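Local coordinates for tetrapyrrole methylase family protein (Chlorobaculum tepidum, PDB 3HH1) that is the N-terminal part of an RsmI-type enzyme that probably methylates the ribose 2'-oxygen of cytidine 1402 in 16S rRNA, using S-adenosyl-L-methionine, at residues Ala34-Asp39 and Val82-Asp87. Numbering follows the deposited sequence. Where two conformers were deposited one is given.
Sequences AIACED and VALVTD
Val82 opens the pairing by laying its CG1 methyl, held anti to the backbone N (chi1 173°), beside Ala34 O at 3.7 Å and near the methyl of Ala36. On this face, helix 65-77 packs against Ala34, Ala36 and Val82 through Val72, Leu75 and Leu76. At Ala83 the parallel strands exchange two backbone bonds: its N donates to Ala34 O, and its O receives Ala36 N at 2.8 Å, with the donor tilted 17° from the carbonyl plane. The CA of Ile35 adds a CH...O contact to that same oxygen, and Ile35 CG1 lies near the Ala83 methyl on the face covered by helices 23-31 and 40-49, with Leu29, Thr43 and Leu47 against it. Leu84 returns to the side of Ala36; its CD1 reaches Ala36 CB at 4.0 Å and sits closer still, 3.4 Å, to Ala36 O. That oxygen also takes the Val85 N-H at 3.0 Å, almost straight on (C=O...N 175°). Val85, modelled in two conformers, then splits its branches: CG1 meets Ile35 CG2 obliquely at 3.9 Å, whereas CG2, set between the backbone N and carbonyl carbon, lies against Cys37 CB at an apparent, doubtful 3.3 Å. Past Cys37 the first segment leaves the strand, and water 1 bridges the gap, donating to Val85 O at 2.8 Å and weakly accepting from Glu38 N. Asp87 reaches the neighbouring helix instead, through a salt bridge to Arg42, whose backbone N is capped by Asp39. Strand 82-87 is central in the parallel alpha/beta sheet of this tetrapyrrole methylase family domain, and 34-37 is its interior neighbour. Three near-linear backbone bonds and buried aliphatic contacts thus join the strands directly, and water takes over where the first strand ends.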
ATOM      1  N   ALA A  34      -4.938  -5.518 -18.583  1.00 16.33           N
ATOM      2  CA  ALA A  34      -4.711  -6.763 -17.805  1.00 15.70           C
ATOM      3  C   ALA A  34      -4.988  -6.414 -16.382  1.00 17.17           C
ATOM      4  O   ALA A  34      -4.937  -5.234 -16.004  1.00 15.94           O
ATOM      5  CB  ALA A  34      -3.253  -7.269 -17.931  1.00 16.77           C
ATOM      6  N   ILE A  35      -5.266  -7.433 -15.585  1.00 16.41           N
ATOM      7  CA  ILE A  35      -5.463  -7.234 -14.171  1.00 17.28           C
ATOM      8  C   ILE A  35      -4.383  -8.012 -13.458  1.00 17.57           C
ATOM      9  O   ILE A  35      -4.221  -9.202 -13.725  1.00 20.00           O
ATOM     10  CB  ILE A  35      -6.874  -7.681 -13.774  1.00 18.29           C
ATOM     11  CG1 ILE A  35      -7.916  -6.719 -14.418  1.00 18.92           C
ATOM     12  CG2 ILE A  35      -7.027  -7.753 -12.229  1.00 18.29           C
ATOM     13  CD1 ILE A  35      -9.311  -6.939 -14.030  1.00 24.72           C
ATOM     14  N   ALA A  36      -3.656  -7.355 -12.558  1.00 18.40           N
ATOM     15  CA  ALA A  36      -2.567  -8.005 -11.795  1.00 18.37           C
ATOM     16  C   ALA A  36      -3.079  -8.230 -10.404  1.00 19.69           C
ATOM     17  O   ALA A  36      -3.754  -7.353  -9.821  1.00 18.60           O
ATOM     18  CB  ALA A  36      -1.341  -7.112 -11.758  1.00 19.25           C
ATOM     19  N   CYS A  37      -2.802  -9.401  -9.846  1.00 19.58           N
ATOM     20  CA  CYS A  37      -3.367  -9.692  -8.561  1.00 22.31           C
ATOM     21  C   CYS A  37      -2.519 -10.712  -7.876  1.00 22.97           C
ATOM     22  O   CYS A  37      -1.834 -11.496  -8.523  1.00 22.62           O
ATOM     23  CB  CYS A  37      -4.805 -10.208  -8.698  1.00 22.65           C
ATOM     24  SG  CYS A  37      -4.933 -11.657  -9.783  1.00 32.03           S
ATOM     25  N   GLU A  38      -2.539 -10.683  -6.555  1.00 23.95           N
ATOM     26  CA  GLU A  38      -1.777 -11.659  -5.799  1.00 27.03           C
ATOM     27  C   GLU A  38      -2.665 -12.850  -5.436  1.00 27.24           C
ATOM     28  O   GLU A  38      -2.183 -13.960  -5.249  1.00 28.25           O
ATOM     29  CB  GLU A  38      -1.132 -10.974  -4.581  1.00 27.41           C
ATOM     30  CG  GLU A  38      -0.027 -11.755  -3.944  1.00 33.68           C
ATOM     31  CD  GLU A  38      -0.424 -12.305  -2.615  1.00 38.88           C
ATOM     32  OE1 GLU A  38      -1.472 -11.852  -2.081  1.00 42.80           O
ATOM     33  OE2 GLU A  38       0.310 -13.181  -2.104  1.00 43.28           O
ATOM     34  N   ASP A  39      -3.963 -12.623  -5.371  1.00 28.32           N
ATOM     35  CA  ASP A  39      -4.922 -13.649  -4.957  1.00 29.17           C
ATOM     36  C   ASP A  39      -5.828 -13.891  -6.166  1.00 28.32           C
ATOM     37  O   ASP A  39      -6.873 -13.254  -6.303  1.00 28.02           O
ATOM     38  CB  ASP A  39      -5.678 -13.132  -3.713  1.00 29.39           C
ATOM     39  CG  ASP A  39      -6.607 -14.177  -3.079  1.00 31.82           C
ATOM     40  OD1 ASP A  39      -6.986 -15.181  -3.739  1.00 32.72           O
ATOM     41  OD2 ASP A  39      -6.956 -13.973  -1.884  1.00 34.95           O
ATOM     42  N   VAL A  82      -2.908  -1.155 -16.856  1.00 17.45           N
ATOM     43  CA  VAL A  82      -3.001  -2.372 -16.065  1.00 16.62           C
ATOM     44  C   VAL A  82      -3.658  -2.001 -14.749  1.00 16.69           C
ATOM     45  O   VAL A  82      -3.365  -0.936 -14.234  1.00 15.00           O
ATOM     46  CB  VAL A  82      -1.587  -2.952 -15.797  1.00 16.66           C
ATOM     47  CG1 VAL A  82      -1.648  -4.141 -14.833  1.00 14.75           C
ATOM     48  CG2 VAL A  82      -0.919  -3.362 -17.111  1.00 17.56           C
ATOM     49  N   ALA A  83      -4.534  -2.868 -14.211  1.00 15.59           N
ATOM     50  CA  ALA A  83      -5.151  -2.621 -12.930  1.00 16.09           C
ATOM     51  C   ALA A  83      -4.566  -3.609 -11.934  1.00 15.23           C
ATOM     52  O   ALA A  83      -4.590  -4.790 -12.195  1.00 16.80           O
ATOM     53  CB  ALA A  83      -6.690  -2.789 -13.008  1.00 16.05           C
ATOM     54  N   LEU A  84      -3.983  -3.110 -10.860  1.00 16.96           N
ATOM     55  CA  LEU A  84      -3.513  -3.959  -9.754  1.00 16.95           C
ATOM     56  C   LEU A  84      -4.622  -3.947  -8.691  1.00 16.99           C
ATOM     57  O   LEU A  84      -5.001  -2.892  -8.203  1.00 15.92           O
ATOM     58  CB  LEU A  84      -2.206  -3.386  -9.182  1.00 17.32           C
ATOM     59  CG  LEU A  84      -1.667  -4.037  -7.909  1.00 19.06           C
ATOM     60  CD1 LEU A  84      -1.434  -5.494  -8.121  1.00 20.42           C
ATOM     61  CD2 LEU A  84      -0.366  -3.302  -7.570  1.00 23.16           C
ATOM     62  N   VAL A  85      -5.149  -5.123  -8.366  0.50 17.38           N
ATOM     63  CA  VAL A  85      -6.146  -5.208  -7.338  0.50 18.56           C
ATOM     64  C   VAL A  85      -5.436  -5.485  -6.024  0.50 19.97           C
ATOM     65  O   VAL A  85      -4.444  -6.207  -5.957  0.50 18.99           O
ATOM     66  CB  VAL A  85      -7.215  -6.264  -7.641  0.50 18.88           C
ATOM     67  CG1 VAL A  85      -7.963  -5.881  -8.932  0.50 18.36           C
ATOM     68  CG2 VAL A  85      -6.596  -7.609  -7.762  0.50 19.69           C
ATOM     69  N   THR A  86      -5.928  -4.848  -4.984  1.00 21.48           N
ATOM     70  CA  THR A  86      -5.442  -5.083  -3.652  1.00 24.49           C
ATOM     71  C   THR A  86      -6.676  -5.206  -2.799  1.00 25.95           C
ATOM     72  O   THR A  86      -7.775  -4.877  -3.239  1.00 25.96           O
ATOM     73  CB  THR A  86      -4.517  -3.944  -3.138  1.00 25.98           C
ATOM     74  OG1 THR A  86      -5.243  -2.707  -3.074  1.00 29.51           O
ATOM     75  CG2 THR A  86      -3.289  -3.782  -4.055  1.00 28.25           C
ATOM     76  N   ASP A  87      -6.517  -5.720  -1.597  1.00 27.77           N
ATOM     77  CA  ASP A  87      -7.646  -5.751  -0.635  1.00 28.88           C
ATOM     78  C   ASP A  87      -7.896  -4.371  -0.038  1.00 28.81           C
ATOM     79  O   ASP A  87      -6.947  -3.674   0.338  1.00 28.88           O
ATOM     80  CB  ASP A  87      -7.369  -6.716   0.490  1.00 29.42           C
ATOM     81  CG  ASP A  87      -7.074  -8.138   0.006  1.00 33.92           C
ATOM     82  OD1 ASP A  87      -7.381  -8.477  -1.163  1.00 37.01           O
ATOM     83  OD2 ASP A  87      -6.549  -8.944   0.831  1.00 38.56           O
TER
HETATM   84  O   HOH W   1      -2.391  -7.935  -5.236  1.00 36.21           O
HETATM   85  O   HOH W   2      -5.059  -9.538  -5.184  1.00 33.27           O